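PDB 2RFQ: flavin-dependent monooxygenase, oxygenase subunit HsaA from Rhodococcus sp., which hydroxylates the steroid catabolite 3-HSA to the catechol 3,4-DHSA during cholesterol breakdown, using reduced FMN and molecular oxygen. Local coordinates for residues R282-A293 against R332-S343. Numbering follows the deposited sequence.
Sequences RIAEASSDIDAA and RAISSIDKLFES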
loop_
_atom_site.group_PDB
_atom_site.type_symbol
_atom_site.label_atom_id
_atom_site.label_comp_id
_atom_site.label_asym_id
_atom_site.label_seq_id
_atom_site.Cartn_x
_atom_site.Cartn_y
_atom_site.Cartn_z
ATOM N N ARG A 282 0.331 -0.858 14.214
ATOM C CA ARG A 282 -0.148 0.391 13.596
ATOM C C ARG A 282 0.496 1.591 14.266
ATOM O O ARG A 282 0.845 2.556 13.590
ATOM C CB ARG A 282 -1.665 0.495 13.657
ATOM C CG ARG A 282 -2.391 -0.673 12.965
ATOM C CD ARG A 282 -2.291 -0.655 11.411
ATOM N NE ARG A 282 -1.149 -1.384 10.850
ATOM C CZ ARG A 282 -1.084 -2.707 10.682
ATOM N NH1 ARG A 282 -0.002 -3.249 10.125
ATOM N NH2 ARG A 282 -2.080 -3.494 11.086
ATOM N N ILE A 283 0.643 1.537 15.594
ATOM C CA ILE A 283 1.348 2.597 16.338
ATOM C C ILE A 283 2.815 2.735 15.899
ATOM O O ILE A 283 3.321 3.865 15.751
ATOM C CB ILE A 283 1.186 2.376 17.868
ATOM C CG1 ILE A 283 -0.147 3.007 18.305
ATOM C CG2 ILE A 283 2.349 2.955 18.686
ATOM C CD1 ILE A 283 -0.699 2.368 19.606
ATOM N N ALA A 284 3.495 1.607 15.680
ATOM C CA ALA A 284 4.883 1.635 15.228
ATOM C C ALA A 284 4.976 2.237 13.831
ATOM O O ALA A 284 5.830 3.087 13.566
ATOM C CB ALA A 284 5.490 0.234 15.252
ATOM N N GLU A 285 4.109 1.781 12.927
ATOM C CA GLU A 285 4.117 2.307 11.554
ATOM C C GLU A 285 3.867 3.814 11.527
ATOM O O GLU A 285 4.615 4.571 10.887
ATOM C CB GLU A 285 3.053 1.613 10.705
ATOM C CG GLU A 285 3.332 0.124 10.496
ATOM C CD GLU A 285 2.144 -0.559 9.843
ATOM O OE1 GLU A 285 0.998 -0.094 10.056
ATOM O OE2 GLU A 285 2.368 -1.538 9.108
ATOM N N ALA A 286 2.827 4.243 12.241
ATOM C CA ALA A 286 2.436 5.648 12.246
ATOM C C ALA A 286 3.517 6.532 12.834
ATOM O O ALA A 286 3.900 7.539 12.217
ATOM C CB ALA A 286 1.131 5.828 13.009
ATOM N N SER A 287 4.037 6.152 14.001
ATOM C CA SER A 287 5.075 6.982 14.631
ATOM C C SER A 287 6.304 7.072 13.715
ATOM O O SER A 287 6.923 8.143 13.565
ATOM C CB SER A 287 5.445 6.463 16.027
ATOM O OG SER A 287 5.910 5.134 15.958
ATOM N N SER A 288 6.671 5.948 13.090
ATOM C CA SER A 288 7.887 5.982 12.267
ATOM C C SER A 288 7.694 6.856 11.048
ATOM O O SER A 288 8.581 7.618 10.669
ATOM C CB SER A 288 8.298 4.571 11.853
ATOM O OG SER A 288 9.463 4.615 11.028
ATOM N N ASP A 289 6.533 6.744 10.431
ATOM C CA ASP A 289 6.274 7.500 9.184
ATOM C C ASP A 289 6.094 8.994 9.439
ATOM O O ASP A 289 6.521 9.824 8.620
ATOM C CB ASP A 289 5.092 6.907 8.437
ATOM C CG ASP A 289 5.385 5.505 7.919
ATOM O OD1 ASP A 289 6.587 5.117 7.871
ATOM O OD2 ASP A 289 4.419 4.806 7.536
ATOM N N ILE A 290 5.500 9.331 10.579
ATOM C CA ILE A 290 5.391 10.738 10.992
ATOM C C ILE A 290 6.792 11.284 11.207
ATOM O O ILE A 290 7.123 12.362 10.705
ATOM C CB ILE A 290 4.519 10.894 12.264
ATOM C CG1 ILE A 290 3.063 10.530 11.922
ATOM C CG2 ILE A 290 4.643 12.323 12.792
ATOM C CD1 ILE A 290 2.227 10.225 13.182
ATOM N N ASP A 291 7.636 10.524 11.912
ATOM C CA ASP A 291 8.992 10.990 12.159
ATOM C C ASP A 291 9.760 11.165 10.827
ATOM O O ASP A 291 10.507 12.140 10.634
ATOM C CB ASP A 291 9.718 9.975 13.035
ATOM C CG ASP A 291 11.162 10.364 13.267
ATOM O OD1 ASP A 291 11.406 11.277 14.097
ATOM O OD2 ASP A 291 12.053 9.790 12.605
ATOM N N ALA A 292 9.583 10.222 9.900
ATOM C CA ALA A 292 10.270 10.335 8.604
ATOM C C ALA A 292 9.838 11.615 7.874
ATOM O O ALA A 292 10.668 12.341 7.302
ATOM C CB ALA A 292 9.990 9.114 7.744
ATOM N N ALA A 293 8.529 11.870 7.892
ATOM C CA ALA A 293 7.967 13.086 7.290
ATOM C C ALA A 293 8.652 14.320 7.854
ATOM O O ALA A 293 9.119 15.162 7.104
ATOM C CB ALA A 293 6.468 13.155 7.534
ATOM N N ARG A 332 2.606 11.015 4.114
ATOM C CA ARG A 332 2.965 10.152 5.250
ATOM C C ARG A 332 2.130 10.514 6.491
ATOM O O ARG A 332 1.685 9.644 7.241
ATOM C CB ARG A 332 4.448 10.309 5.597
ATOM C CG ARG A 332 5.421 9.808 4.507
ATOM C CD ARG A 332 6.847 9.775 5.074
ATOM N NE ARG A 332 7.842 10.036 4.027
ATOM C CZ ARG A 332 8.367 9.114 3.212
ATOM N NH1 ARG A 332 9.280 9.468 2.308
ATOM N NH2 ARG A 332 7.956 7.851 3.267
ATOM N N ALA A 333 1.961 11.811 6.718
ATOM C CA ALA A 333 1.182 12.294 7.864
ATOM C C ALA A 333 -0.264 11.803 7.777
ATOM O O ALA A 333 -0.814 11.269 8.759
ATOM C CB ALA A 333 1.260 13.801 7.967
ATOM N N ILE A 334 -0.880 11.955 6.613
ATOM C CA ILE A 334 -2.283 11.530 6.436
ATOM C C ILE A 334 -2.407 10.005 6.532
ATOM O O ILE A 334 -3.317 9.498 7.191
ATOM C CB ILE A 334 -2.848 12.071 5.125
ATOM C CG1 ILE A 334 -2.891 13.603 5.212
ATOM C CG2 ILE A 334 -4.248 11.530 4.889
ATOM C CD1 ILE A 334 -3.091 14.307 3.885
ATOM N N SER A 335 -1.511 9.270 5.870
ATOM C CA SER A 335 -1.537 7.800 5.974
ATOM C C SER A 335 -1.448 7.335 7.425
ATOM O O SER A 335 -2.140 6.398 7.839
ATOM C CB SER A 335 -0.404 7.219 5.143
ATOM O OG SER A 335 -0.342 5.802 5.235
ATOM N N SER A 336 -0.603 8.011 8.204
ATOM C CA SER A 336 -0.411 7.671 9.609
ATOM C C SER A 336 -1.654 7.977 10.436
ATOM O O SER A 336 -2.073 7.149 11.262
ATOM C CB SER A 336 0.805 8.416 10.125
ATOM O OG SER A 336 1.949 7.970 9.372
ATOM N N ILE A 337 -2.264 9.140 10.206
ATOM C CA ILE A 337 -3.510 9.481 10.931
ATOM C C ILE A 337 -4.583 8.444 10.559
ATOM O O ILE A 337 -5.337 7.946 11.427
ATOM C CB ILE A 337 -4.004 10.905 10.588
ATOM C CG1 ILE A 337 -3.002 11.920 11.145
ATOM C CG2 ILE A 337 -5.401 11.148 11.210
ATOM C CD1 ILE A 337 -3.166 13.283 10.561
ATOM N N ASP A 338 -4.650 8.106 9.273
ATOM C CA ASP A 338 -5.621 7.110 8.813
ATOM C C ASP A 338 -5.454 5.782 9.563
ATOM O O ASP A 338 -6.464 5.186 10.015
ATOM C CB ASP A 338 -5.504 6.889 7.303
ATOM C CG ASP A 338 -6.102 8.039 6.503
ATOM O OD1 ASP A 338 -6.646 8.978 7.118
ATOM O OD2 ASP A 338 -6.030 8.013 5.259
ATOM N N LYS A 339 -4.200 5.332 9.711
ATOM C CA LYS A 339 -3.914 4.087 10.409
ATOM C C LYS A 339 -4.430 4.171 11.838
ATOM O O LYS A 339 -5.043 3.218 12.335
ATOM C CB LYS A 339 -2.404 3.778 10.439
ATOM C CG LYS A 339 -1.789 3.396 9.119
ATOM C CD LYS A 339 -0.282 3.095 9.323
ATOM C CE LYS A 339 0.401 2.658 8.027
ATOM N NZ LYS A 339 0.240 3.652 6.888
ATOM N N LEU A 340 -4.179 5.307 12.497
ATOM C CA LEU A 340 -4.542 5.450 13.921
ATOM C C LEU A 340 -6.063 5.509 14.079
ATOM O O LEU A 340 -6.640 4.851 14.976
ATOM C CB LEU A 340 -3.900 6.689 14.552
ATOM C CG LEU A 340 -2.369 6.679 14.491
ATOM C CD1 LEU A 340 -1.777 8.036 14.900
ATOM C CD2 LEU A 340 -1.842 5.582 15.381
ATOM N N PHE A 341 -6.710 6.287 13.215
ATOM C CA PHE A 341 -8.162 6.449 13.290
ATOM C C PHE A 341 -8.831 5.088 13.052
ATOM O O PHE A 341 -9.752 4.688 13.786
ATOM C CB PHE A 341 -8.586 7.504 12.251
ATOM C CG PHE A 341 -10.072 7.701 12.134
ATOM C CD1 PHE A 341 -10.822 8.126 13.213
ATOM C CD2 PHE A 341 -10.718 7.452 10.922
ATOM C CE1 PHE A 341 -12.217 8.322 13.090
ATOM C CE2 PHE A 341 -12.112 7.647 10.792
ATOM C CZ PHE A 341 -12.856 8.072 11.890
ATOM N N GLU A 342 -8.353 4.362 12.045
ATOM C CA GLU A 342 -8.879 3.017 11.743
ATOM C C GLU A 342 -8.676 2.075 12.945
ATOM O O GLU A 342 -9.575 1.346 13.335
ATOM C CB GLU A 342 -8.230 2.413 10.505
ATOM C CG GLU A 342 -8.832 1.028 10.125
ATOM C CD GLU A 342 -8.112 0.335 8.950
ATOM O OE1 GLU A 342 -6.975 0.719 8.604
ATOM O OE2 GLU A 342 -8.666 -0.627 8.394
ATOM N N SER A 343 -7.472 2.076 13.502
ATOM C CA SER A 343 -7.192 1.209 14.671
ATOM C C SER A 343 -8.096 1.509 15.876
ATOM O O SER A 343 -8.584 0.602 16.573
ATOM C CB SER A 343 -5.735 1.390 15.081
ATOM O OG SER A 343 -5.389 0.446 16.081
HETATM O O HOH W 1 1.955 5.505 8.066
#
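Ala286 and Ser336 bring the two helices together, with their CA atoms 4.4 Å apart. Segments 282-293 and 332-343 run antiparallel, with 162° between their N-to-C directions and axes 8.5 Å apart at closest approach. The small side chains at this point permit the close approach. The CB of Ala286 packs against Leu340 CD2 at 3.8 Å. Ile290 lays CG1 against the CB of Ser336, 3.6 Å away, and its CD1 touches the same carbon.

Ser336 is turned with OG beside its own backbone N (chi1 -62°). There OG donates to Arg332 O at 2.7 Å, on the opposite face of that carbonyl from Ser336 N. One water links the helices. It donates to Asp289 OD2 (2.6 Å) and to Ser336 OG, and accepts from Lys339 NZ. Asp289 OD2 and Lys339 NZ are 4.4 Å apart, beyond a salt bridge, so the water bridges two opposite charges that probably still attract each other.

The Lys339 chain crosses Glu285 at about a right angle, with CD and CE against OE1. Both carboxylate oxygens of Glu285 are held within its own helix by Arg282, which offers NE and NH1 side-on. Arg282 NE lies 2.6 Å from Glu285 OE1. At the other end, Arg332 packs CB and CD against Asp289 O and beside Ala293. Its guanidinium goes on to Asp289 of the second subunit, while Asp289 OD1 here pairs with Arg328 and Arg332 of that subunit.

The pair belongs to the C-terminal helical domain of the acyl-CoA dehydrogenase fold. Helix 233-266 packs on Ile283, Ile290 and Leu340, helix 354-365 lies against Ile334 and Ile337, and the second subunit meets Ile283, Ser287 and Ser288.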